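Local coordinates for trilobed Protease (Pyrococcus furiosus, PDB 2GOP), which forms the seven-bladed, open-Velcro beta-propeller domain of a protease, a domain that probably screens which substrates reach the proteolytic part of the enzyme, at residues A[222-226]-A[227-231]; A[247-251]-A[252-256]; A[268-272]-A[273-277]; A[288-291]-A[292-296]. All coordinates share one frame; numbering follows the deposited sequence. Where two conformers were deposited one is given.

Contact 1 of 4, residues A[222-226]-A[227-231]; sequences VDSDG and ERILL
D225 and R228 meet at the head of a tight hairpin, where one carboxylate oxygen takes two backbone amides. D225 OD1 accepts from R228 N at 2.7 Å, on its syn side, and from E227 N at 3.0 Å, nearly in line with its C-O bond. Chi1 of 63° sets CG between the backbone N and the carbonyl carbon, which turns the carboxylate back over the bend; aspartate is short enough to do this. D225 N returns a bond to R228 O at 3.2 Å. S224 OG closes an ST turn by accepting from G226 N at 3.0 Å, and it is also bonded to H179. G226 has a positive phi at which a side chain would press on the preceding carbonyl oxygen, so glycine suits the bend.

The hairpin joins 219-224 and 229-233, the first two strands of a four-stranded propeller blade, on the side of the propeller's centre, and a classic beta bulge interrupts it: V222 and D223 both face L230. V222 N reaches L230 O at 2.8 Å in a nearly straight bond, D223 N adds a weak one, and L230 N answers to D223 O at 2.8 Å.

Across the hairpin, apolar side chains meet at the bulge, where V222 CG2 lies 3.8 Å from L230 CG, the two crossing at a slant.

Among charged ends, D223 OD2 accepts from the backbone N of I270 in the next blade, and E227 pairs with R180.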
loop_
_atom_site.group_PDB
_atom_site.type_symbol
_atom_site.label_atom_id
_atom_site.label_comp_id
_atom_site.label_asym_id
_atom_site.label_seq_id
_atom_site.Cartn_x
_atom_site.Cartn_y
_atom_site.Cartn_z
ATOM N N VAL A 222 -9.539 -3.165 12.372
ATOM C CA VAL A 222 -8.258 -2.645 12.859
ATOM C C VAL A 222 -8.144 -2.577 14.381
ATOM O O VAL A 222 -7.037 -2.488 14.887
ATOM C CB VAL A 222 -7.918 -1.255 12.261
ATOM C CG1 VAL A 222 -7.599 -1.380 10.773
ATOM C CG2 VAL A 222 -9.055 -0.244 12.516
ATOM N N ASP A 223 -9.265 -2.604 15.107
ATOM C CA ASP A 223 -9.236 -2.519 16.573
ATOM C C ASP A 223 -10.580 -2.901 17.156
ATOM O O ASP A 223 -11.576 -2.906 16.455
ATOM C CB ASP A 223 -8.879 -1.091 17.022
ATOM C CG ASP A 223 -8.317 -1.032 18.430
ATOM O OD1 ASP A 223 -8.039 -2.108 19.020
ATOM O OD2 ASP A 223 -8.162 0.099 18.950
ATOM N N SER A 224 -10.597 -3.202 18.448
ATOM C CA SER A 224 -11.834 -3.482 19.169
ATOM C C SER A 224 -11.682 -2.986 20.604
ATOM O O SER A 224 -10.593 -3.062 21.160
ATOM C CB SER A 224 -12.109 -4.993 19.183
ATOM O OG SER A 224 -13.161 -5.309 20.084
ATOM N N ASP A 225 -12.769 -2.486 21.195
ATOM C CA ASP A 225 -12.786 -2.172 22.632
ATOM C C ASP A 225 -13.490 -3.247 23.484
ATOM O O ASP A 225 -13.796 -3.012 24.652
ATOM C CB ASP A 225 -13.390 -0.775 22.895
ATOM C CG ASP A 225 -14.854 -0.650 22.478
ATOM O OD1 ASP A 225 -15.528 -1.668 22.183
ATOM O OD2 ASP A 225 -15.327 0.508 22.445
ATOM N N GLY A 226 -13.735 -4.419 22.898
ATOM C CA GLY A 226 -14.441 -5.504 23.575
ATOM C C GLY A 226 -15.915 -5.582 23.224
ATOM O O GLY A 226 -16.552 -6.614 23.437
ATOM N N GLU A 227 -16.448 -4.488 22.688
ATOM C CA GLU A 227 -17.851 -4.382 22.326
ATOM C C GLU A 227 -17.990 -3.947 20.872
ATOM O O GLU A 227 -18.616 -4.643 20.061
ATOM C CB GLU A 227 -18.554 -3.403 23.266
ATOM C CG GLU A 227 -18.593 -3.858 24.729
ATOM C CD GLU A 227 -19.319 -5.200 24.924
ATOM O OE1 GLU A 227 -20.145 -5.566 24.067
ATOM O OE2 GLU A 227 -19.071 -5.883 25.943
ATOM N N ARG A 228 -17.380 -2.809 20.551
ATOM C CA ARG A 228 -17.419 -2.239 19.206
ATOM C C ARG A 228 -16.170 -2.613 18.437
ATOM O O ARG A 228 -15.083 -2.631 18.988
ATOM C CB ARG A 228 -17.533 -0.713 19.264
ATOM C CG ARG A 228 -18.925 -0.220 19.619
ATOM C CD ARG A 228 -18.999 1.292 19.632
ATOM N NE ARG A 228 -20.302 1.741 20.114
ATOM C CZ ARG A 228 -20.642 3.014 20.319
ATOM N NH1 ARG A 228 -19.774 4.003 20.085
ATOM N NH2 ARG A 228 -21.858 3.297 20.772
ATOM N N ILE A 229 -16.340 -2.906 17.157
ATOM C CA ILE A 229 -15.233 -3.236 16.277
ATOM C C ILE A 229 -15.023 -2.064 15.326
ATOM O O ILE A 229 -15.973 -1.555 14.714
ATOM C CB ILE A 229 -15.484 -4.561 15.520
ATOM C CG1 ILE A 229 -15.472 -5.724 16.518
ATOM C CG2 ILE A 229 -14.424 -4.792 14.451
ATOM C CD1 ILE A 229 -16.051 -7.087 15.980
ATOM N N LEU A 230 -13.775 -1.619 15.233
ATOM C CA LEU A 230 -13.415 -0.507 14.368
ATOM C C LEU A 230 -12.894 -1.064 13.045
ATOM O O LEU A 230 -11.975 -1.875 13.029
ATOM C CB LEU A 230 -12.350 0.361 15.045
ATOM C CG LEU A 230 -11.903 1.615 14.278
ATOM C CD1 LEU A 230 -13.110 2.572 14.076
ATOM C CD2 LEU A 230 -10.727 2.293 15.000
ATOM N N LEU A 231 -13.489 -0.602 11.945
ATOM C CA LEU A 231 -13.164 -1.066 10.605
ATOM C C LEU A 231 -12.572 0.083 9.788
ATOM O O LEU A 231 -12.956 1.254 9.948
ATOM C CB LEU A 231 -14.410 -1.661 9.919
ATOM C CG LEU A 231 -15.185 -2.732 10.718
ATOM C CD1 LEU A 231 -16.673 -2.733 10.323
ATOM C CD2 LEU A 231 -14.593 -4.109 10.538
#

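Contact 2 of 4, residues A[247-251]-A[252-256]; sequences YIYDG and KEVMG
Y247 and V254 form the close-packed end of this hairpin, with V254 CG1 lying 3.6 Å from Y247 CB. The Y247 ring runs beside the return backbone, its CD2 3.4 Å from G256 CA; a side chain on G256 would point toward this ring, so glycine fits. An alanine at Y247 would keep the CB that V254 CG1 touches, but would probably open a gap beside G256 CA where the ring now lies. Between the Y247-G256 and Y249-V254 pairs, I248 and M255 exchange two backbone bonds, joining the third and fourth strands, the outer half of a propeller blade.

The bend is looser and faces solvent. Y249 has CG anti to its backbone N (chi1 180°), bringing the ring over the turn, with G251 N 3.5 Å above the ring plane, over its centre. Water 1 links Y249 OH to G251 O, donating to the latter at 2.9 Å. D250 OD1 accepts from E253 N at 3.0 Å through its syn lone pair and from K252 N at 3.0 Å from above the carboxylate plane.

One aspartate oxygen thus satisfies two amides that the bend withholds from strand pairing, so polar bonds hold an exposed turn with little apolar burial.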
loop_
_atom_site.group_PDB
_atom_site.type_symbol
_atom_site.label_atom_id
_atom_site.label_comp_id
_atom_site.label_asym_id
_atom_site.label_seq_id
_atom_site.Cartn_x
_atom_site.Cartn_y
_atom_site.Cartn_z
ATOM N N TYR A 247 -15.160 2.998 10.177
ATOM C CA TYR A 247 -16.501 2.489 10.418
ATOM C C TYR A 247 -16.524 1.733 11.733
ATOM O O TYR A 247 -15.510 1.146 12.157
ATOM C CB TYR A 247 -16.948 1.549 9.290
ATOM C CG TYR A 247 -16.803 2.127 7.908
ATOM C CD1 TYR A 247 -15.599 2.029 7.223
ATOM C CD2 TYR A 247 -17.861 2.788 7.295
ATOM C CE1 TYR A 247 -15.451 2.573 5.960
ATOM C CE2 TYR A 247 -17.731 3.337 6.029
ATOM C CZ TYR A 247 -16.524 3.226 5.363
ATOM O OH TYR A 247 -16.376 3.776 4.107
ATOM N N ILE A 248 -17.687 1.753 12.376
ATOM C CA ILE A 248 -17.890 1.037 13.620
ATOM C C ILE A 248 -18.975 -0.000 13.434
ATOM O O ILE A 248 -20.070 0.341 12.991
ATOM C CB ILE A 248 -18.341 1.980 14.744
ATOM C CG1 ILE A 248 -17.269 3.023 15.045
ATOM C CG2 ILE A 248 -18.675 1.165 16.002
ATOM C CD1 ILE A 248 -17.702 4.015 16.112
ATOM N N TYR A 249 -18.663 -1.257 13.787
ATOM C CA TYR A 249 -19.646 -2.326 13.884
ATOM C C TYR A 249 -20.052 -2.582 15.348
ATOM O O TYR A 249 -19.213 -2.911 16.200
ATOM C CB TYR A 249 -19.139 -3.609 13.205
ATOM C CG TYR A 249 -20.130 -4.759 13.287
ATOM C CD1 TYR A 249 -21.454 -4.596 12.835
ATOM C CD2 TYR A 249 -19.776 -5.987 13.833
ATOM C CE1 TYR A 249 -22.382 -5.611 12.926
ATOM C CE2 TYR A 249 -20.729 -7.032 13.917
ATOM C CZ TYR A 249 -22.021 -6.822 13.456
ATOM O OH TYR A 249 -22.979 -7.808 13.531
ATOM N N ASP A 250 -21.350 -2.445 15.619
ATOM C CA ASP A 250 -21.915 -2.523 16.979
ATOM C C ASP A 250 -22.785 -3.770 17.231
ATOM O O ASP A 250 -23.460 -3.866 18.264
ATOM C CB ASP A 250 -22.767 -1.275 17.247
ATOM C CG ASP A 250 -23.891 -1.089 16.223
ATOM O OD1 ASP A 250 -23.912 -1.808 15.180
ATOM O OD2 ASP A 250 -24.741 -0.201 16.456
ATOM N N GLY A 251 -22.792 -4.700 16.285
ATOM C CA GLY A 251 -23.688 -5.865 16.342
ATOM C C GLY A 251 -24.967 -5.678 15.539
ATOM O O GLY A 251 -25.762 -6.621 15.406
ATOM N N LYS A 252 -25.177 -4.469 15.007
ATOM C CA LYS A 252 -26.393 -4.158 14.261
ATOM C C LYS A 252 -26.126 -3.713 12.821
ATOM O O LYS A 252 -26.607 -4.322 11.879
ATOM C CB LYS A 252 -27.185 -3.088 14.997
ATOM C CG LYS A 252 -27.646 -3.513 16.387
ATOM C CD LYS A 252 -28.477 -2.393 16.992
ATOM C CE LYS A 252 -28.999 -2.707 18.375
ATOM N NZ LYS A 252 -29.811 -1.544 18.881
ATOM N N GLU A 253 -25.381 -2.633 12.654
ATOM C CA GLU A 253 -25.051 -2.125 11.321
ATOM C C GLU A 253 -23.622 -1.617 11.323
ATOM O O GLU A 253 -23.076 -1.293 12.379
ATOM C CB GLU A 253 -25.987 -0.979 10.935
ATOM C CG GLU A 253 -27.295 -1.420 10.296
ATOM C CD GLU A 253 -28.106 -0.256 9.735
ATOM O OE1 GLU A 253 -29.323 -0.440 9.509
ATOM O OE2 GLU A 253 -27.536 0.841 9.523
ATOM N N VAL A 254 -23.016 -1.583 10.143
ATOM C CA VAL A 254 -21.728 -0.922 9.950
ATOM C C VAL A 254 -22.014 0.552 9.667
ATOM O O VAL A 254 -22.712 0.869 8.702
ATOM C CB VAL A 254 -20.936 -1.545 8.790
ATOM C CG1 VAL A 254 -19.672 -0.742 8.515
ATOM C CG2 VAL A 254 -20.611 -3.005 9.108
ATOM N N MET A 255 -21.496 1.430 10.531
ATOM C CA MET A 255 -21.757 2.858 10.430
ATOM C C MET A 255 -20.453 3.640 10.232
ATOM O O MET A 255 -19.448 3.458 10.987
ATOM C CB MET A 255 -22.576 3.363 11.639
ATOM C CG MET A 255 -21.825 4.096 12.765
ATOM S SD MET A 255 -22.879 5.264 13.669
ATOM C CE MET A 255 -21.660 6.141 14.641
ATOM N N GLY A 256 -20.450 4.496 9.206
ATOM C CA GLY A 256 -19.313 5.399 8.972
ATOM C C GLY A 256 -19.320 6.567 9.962
ATOM O O GLY A 256 -20.401 7.060 10.380
HETATM O O HOH W 1 -25.680 -7.575 12.715
#

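Contact 3 of 4, residues A[268-272]-A[273-277]; sequences AKIKD and GKVYF
I270 and V275 face each other across a two-residue beta hairpin, the inner pair of strands (264-271 and 274-281) in a propeller blade, closed by a type I' turn from K271 to K274. Their side chains cross at a slant, with I270 CD1 3.9 Å from V275 CG2. I270 CG1 lies anti to the backbone N (chi1 -172°), which carries its end over V275. Both are branched at CB, which suits extended strands, and share their buried face with A268 and F277, where A268 CB lies 3.9 Å from F277 CB. A268 is small enough to pack against L230 and L246 of the preceding blade.

On the other face Y276 is turned edge-on to the partner strand, with K269 O near the plane of its ring, while K271 CB approaches Y276 CE1 obliquely at 4.1 Å. K269 extends away from the hairpin to a salt bridge with D308, a hydrogen bond to F307 O and a cation-pi contact with F307.

Both turn residues have positive phi; G273 tolerates this readily, and its N donates to D225 OD2 of the preceding blade. Water 2 lies in the plane of the Y276 ring, 2.5 Å from Y276 OH, and donates to K271 O at 2.9 Å.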
loop_
_atom_site.group_PDB
_atom_site.type_symbol
_atom_site.label_atom_id
_atom_site.label_comp_id
_atom_site.label_asym_id
_atom_site.label_seq_id
_atom_site.Cartn_x
_atom_site.Cartn_y
_atom_site.Cartn_z
ATOM N N ALA A 268 -5.892 4.604 13.612
ATOM C CA ALA A 268 -7.136 4.772 14.365
ATOM C C ALA A 268 -7.242 3.685 15.429
ATOM O O ALA A 268 -6.853 2.552 15.195
ATOM C CB ALA A 268 -8.339 4.706 13.417
ATOM N N LYS A 269 -7.764 4.041 16.599
ATOM C CA LYS A 269 -7.937 3.115 17.709
ATOM C C LYS A 269 -9.258 3.417 18.396
ATOM O O LYS A 269 -9.735 4.533 18.330
ATOM C CB LYS A 269 -6.768 3.250 18.694
ATOM C CG LYS A 269 -5.446 2.759 18.135
ATOM C CD LYS A 269 -4.300 2.881 19.135
ATOM C CE LYS A 269 -3.159 1.910 18.800
ATOM N NZ LYS A 269 -1.797 2.386 19.217
ATOM N N ILE A 270 -9.857 2.422 19.032
ATOM C CA ILE A 270 -11.126 2.597 19.723
ATOM C C ILE A 270 -10.930 2.228 21.183
ATOM O O ILE A 270 -10.356 1.190 21.494
ATOM C CB ILE A 270 -12.281 1.756 19.078
ATOM C CG1 ILE A 270 -13.637 2.105 19.705
ATOM C CG2 ILE A 270 -12.022 0.253 19.196
ATOM C CD1 ILE A 270 -14.829 1.738 18.831
ATOM N N LYS A 271 -11.407 3.088 22.073
ATOM C CA LYS A 271 -11.322 2.843 23.501
ATOM C C LYS A 271 -12.558 3.390 24.193
ATOM O O LYS A 271 -12.888 4.569 24.051
ATOM C CB LYS A 271 -10.069 3.483 24.093
ATOM C CG LYS A 271 -10.077 3.424 25.607
ATOM C CD LYS A 271 -8.726 3.159 26.212
ATOM C CE LYS A 271 -8.892 2.960 27.708
ATOM N NZ LYS A 271 -9.830 1.839 27.986
ATOM N N ASP A 272 -13.244 2.532 24.941
ATOM C CA ASP A 272 -14.472 2.932 25.624
ATOM C C ASP A 272 -15.446 3.597 24.655
ATOM O O ASP A 272 -16.059 4.618 24.982
ATOM C CB ASP A 272 -14.169 3.873 26.804
ATOM C CG ASP A 272 -13.369 3.192 27.914
ATOM O OD1 ASP A 272 -13.363 1.943 27.984
ATOM O OD2 ASP A 272 -12.745 3.917 28.729
ATOM N N GLY A 273 -15.559 3.026 23.453
ATOM C CA GLY A 273 -16.503 3.501 22.445
ATOM C C GLY A 273 -16.126 4.800 21.756
ATOM O O GLY A 273 -16.878 5.294 20.930
ATOM N N LYS A 274 -14.975 5.368 22.104
ATOM C CA LYS A 274 -14.498 6.582 21.478
ATOM C C LYS A 274 -13.378 6.212 20.524
ATOM O O LYS A 274 -12.565 5.345 20.815
ATOM C CB LYS A 274 -14.010 7.586 22.521
ATOM C CG LYS A 274 -15.111 8.104 23.446
ATOM C CD LYS A 274 -14.543 8.965 24.563
ATOM C CE LYS A 274 -15.596 9.330 25.613
ATOM N NZ LYS A 274 -15.112 10.407 26.552
ATOM N N VAL A 275 -13.336 6.890 19.384
ATOM C CA VAL A 275 -12.395 6.558 18.348
ATOM C C VAL A 275 -11.373 7.671 18.253
ATOM O O VAL A 275 -11.721 8.843 18.140
ATOM C CB VAL A 275 -13.104 6.321 16.991
ATOM C CG1 VAL A 275 -12.080 6.104 15.870
ATOM C CG2 VAL A 275 -14.039 5.117 17.090
ATOM N N TYR A 276 -10.106 7.272 18.314
ATOM C CA TYR A 276 -8.980 8.167 18.263
ATOM C C TYR A 276 -8.309 7.918 16.925
ATOM O O TYR A 276 -8.046 6.767 16.568
ATOM C CB TYR A 276 -8.020 7.843 19.415
ATOM C CG TYR A 276 -8.623 8.027 20.804
ATOM C CD1 TYR A 276 -9.479 7.087 21.343
ATOM C CD2 TYR A 276 -8.310 9.138 21.576
ATOM C CE1 TYR A 276 -10.022 7.254 22.604
ATOM C CE2 TYR A 276 -8.850 9.315 22.841
ATOM C CZ TYR A 276 -9.699 8.367 23.354
ATOM O OH TYR A 276 -10.243 8.539 24.609
ATOM N N PHE A 277 -8.035 8.984 16.183
ATOM C CA PHE A 277 -7.543 8.831 14.829
ATOM C C PHE A 277 -6.801 10.053 14.327
ATOM O O PHE A 277 -6.997 11.164 14.806
ATOM C CB PHE A 277 -8.711 8.524 13.885
ATOM C CG PHE A 277 -9.697 9.639 13.782
ATOM C CD1 PHE A 277 -10.692 9.795 14.742
ATOM C CD2 PHE A 277 -9.627 10.551 12.740
ATOM C CE1 PHE A 277 -11.594 10.834 14.657
ATOM C CE2 PHE A 277 -10.534 11.601 12.665
ATOM C CZ PHE A 277 -11.513 11.735 13.630
HETATM O O HOH W 2 -11.741 6.720 25.553
#

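Contact 4 of 4, residues A[288-291]-A[292-296]; sequences YIWD and GEIKP
W290 lies over the turn of its own hairpin, one face of the indole covering the backbone of G292. G292 N stands 3.3 Å above the ring plane, over its centre, while I294 CG1 comes in at the ring edge, 3.8 Å from W290 CD1 and close to the plane. The two side chains cross at about a right angle, and the indole uses its face for the turn and its edge for the return strand. On the same side Y288 and I294 meet tightly, with Y288 CD2 3.4 Å from I294 CG2, and P296 CB borders the far part of the tyrosine ring.

The next shell fixes these groups. With chi1 at 179°, W290 CG points opposite its own amide nitrogen, folding the indole toward the bend. G292 takes a positive phi at which a CB would collide with D291 O, so this backbone shape calls for glycine. D291 OD1 accepts from E293 N at 3.3 Å on its anti side, and D291 N donates to E293 O at 3.1 Å. Paired bonds between I289 and K295 then set the register of strands 284-290 and 294-296, the outer half of a propeller blade. Y288 OH is held further out by E281.

A serine in place of W290 would probably uncover the G292 amide and leave I294 CG1 without its aromatic neighbour.

K295 NZ forms a salt bridge with D291 OD2 at 3.3 Å, on its syn side. With E293 OE1 also near D291, the lysine would be expected to offset some of the negative charge gathered at this surface turn.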
loop_
_atom_site.group_PDB
_atom_site.type_symbol
_atom_site.label_atom_id
_atom_site.label_comp_id
_atom_site.label_asym_id
_atom_site.label_seq_id
_atom_site.Cartn_x
_atom_site.Cartn_y
_atom_site.Cartn_z
ATOM N N TYR A 288 -7.257 13.417 16.380
ATOM C CA TYR A 288 -8.608 13.764 16.813
ATOM C C TYR A 288 -9.228 12.674 17.662
ATOM O O TYR A 288 -8.742 11.549 17.708
ATOM C CB TYR A 288 -9.523 13.953 15.594
ATOM C CG TYR A 288 -9.186 15.146 14.750
ATOM C CD1 TYR A 288 -8.293 15.039 13.681
ATOM C CD2 TYR A 288 -9.744 16.391 15.026
ATOM C CE1 TYR A 288 -7.973 16.149 12.910
ATOM C CE2 TYR A 288 -9.420 17.512 14.258
ATOM C CZ TYR A 288 -8.549 17.380 13.202
ATOM O OH TYR A 288 -8.228 18.493 12.452
ATOM N N ILE A 289 -10.334 13.022 18.317
ATOM C CA ILE A 289 -11.163 12.041 18.988
ATOM C C ILE A 289 -12.578 12.205 18.476
ATOM O O ILE A 289 -13.062 13.335 18.262
ATOM C CB ILE A 289 -11.107 12.179 20.537
ATOM C CG1 ILE A 289 -11.829 11.005 21.216
ATOM C CG2 ILE A 289 -11.687 13.522 20.995
ATOM C CD1 ILE A 289 -11.946 11.149 22.713
ATOM N N TRP A 290 -13.235 11.068 18.262
ATOM C CA TRP A 290 -14.642 11.042 17.908
ATOM C C TRP A 290 -15.435 10.388 19.028
ATOM O O TRP A 290 -15.060 9.322 19.542
ATOM C CB TRP A 290 -14.857 10.286 16.600
ATOM C CG TRP A 290 -16.285 10.211 16.198
ATOM C CD1 TRP A 290 -16.955 11.094 15.416
ATOM C CD2 TRP A 290 -17.229 9.198 16.564
ATOM N NE1 TRP A 290 -18.253 10.697 15.263
ATOM C CE2 TRP A 290 -18.450 9.533 15.954
ATOM C CE3 TRP A 290 -17.153 8.030 17.333
ATOM C CZ2 TRP A 290 -19.596 8.765 16.110
ATOM C CZ3 TRP A 290 -18.295 7.259 17.482
ATOM C CH2 TRP A 290 -19.503 7.633 16.871
ATOM N N ASP A 291 -16.525 11.045 19.414
ATOM C CA ASP A 291 -17.413 10.528 20.449
ATOM C C ASP A 291 -18.883 10.811 20.116
ATOM O O ASP A 291 -19.724 10.874 20.999
ATOM C CB ASP A 291 -17.018 11.115 21.815
ATOM C CG ASP A 291 -17.363 12.599 21.952
ATOM O OD1 ASP A 291 -17.665 13.266 20.929
ATOM O OD2 ASP A 291 -17.325 13.100 23.097
ATOM N N GLY A 292 -19.180 10.950 18.830
ATOM C CA GLY A 292 -20.451 11.477 18.361
ATOM C C GLY A 292 -20.220 12.788 17.642
ATOM O O GLY A 292 -21.024 13.188 16.801
ATOM N N GLU A 293 -19.128 13.463 18.008
ATOM C CA GLU A 293 -18.584 14.604 17.269
ATOM C C GLU A 293 -17.060 14.532 17.283
ATOM O O GLU A 293 -16.466 13.871 18.140
ATOM C CB GLU A 293 -19.042 15.931 17.877
ATOM C CG GLU A 293 -18.364 16.303 19.182
ATOM C CD GLU A 293 -19.052 17.462 19.888
ATOM O OE1 GLU A 293 -19.725 17.211 20.912
ATOM O OE2 GLU A 293 -18.917 18.616 19.428
ATOM N N ILE A 294 -16.431 15.211 16.329
ATOM C CA ILE A 294 -14.971 15.221 16.224
ATOM C C ILE A 294 -14.405 16.420 16.985
ATOM O O ILE A 294 -14.838 17.559 16.790
ATOM C CB ILE A 294 -14.503 15.265 14.758
ATOM C CG1 ILE A 294 -14.949 14.001 14.022
ATOM C CG2 ILE A 294 -12.996 15.412 14.679
ATOM C CD1 ILE A 294 -14.789 14.080 12.522
ATOM N N LYS A 295 -13.444 16.154 17.862
ATOM C CA LYS A 295 -12.754 17.212 18.580
ATOM C C LYS A 295 -11.254 16.974 18.469
ATOM O O LYS A 295 -10.808 15.815 18.435
ATOM C CB LYS A 295 -13.197 17.238 20.036
ATOM C CG LYS A 295 -14.712 17.303 20.228
ATOM C CD LYS A 295 -15.085 17.291 21.708
ATOM C CE LYS A 295 -16.464 16.665 21.965
ATOM N NZ LYS A 295 -16.692 16.281 23.402
ATOM N N PRO A 296 -10.470 18.060 18.356
ATOM C CA PRO A 296 -9.020 17.948 18.245
ATOM C C PRO A 296 -8.344 17.530 19.543
ATOM O O PRO A 296 -8.768 17.949 20.620
ATOM C CB PRO A 296 -8.588 19.375 17.882
ATOM C CG PRO A 296 -9.637 20.239 18.485
ATOM C CD PRO A 296 -10.910 19.470 18.310
#

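Overall arrangement
The four hairpins follow in series along the chain and build two adjacent blades of the seven-bladed propeller. Contacts 1 and 2, with centres about 10 Å apart, are the inner and outer halves of one four-stranded antiparallel sheet; contacts 3 and 4, about 9 Å apart, are the same halves of the next. Strands 229-233 and 245-249 join the first two, strands 274-281 and 284-290 the second two. Between blades, contacts 1 and 3 are polar neighbours (centres about 8 Å apart), aspartates of contact 1 taking hydrogen bonds from backbone amides of contact 3. Farther out, I248 and M255 of contact 2 pack on W290 of contact 4. Such contacts are likely to matter in a ring not closed by the usual Velcro strand pairing.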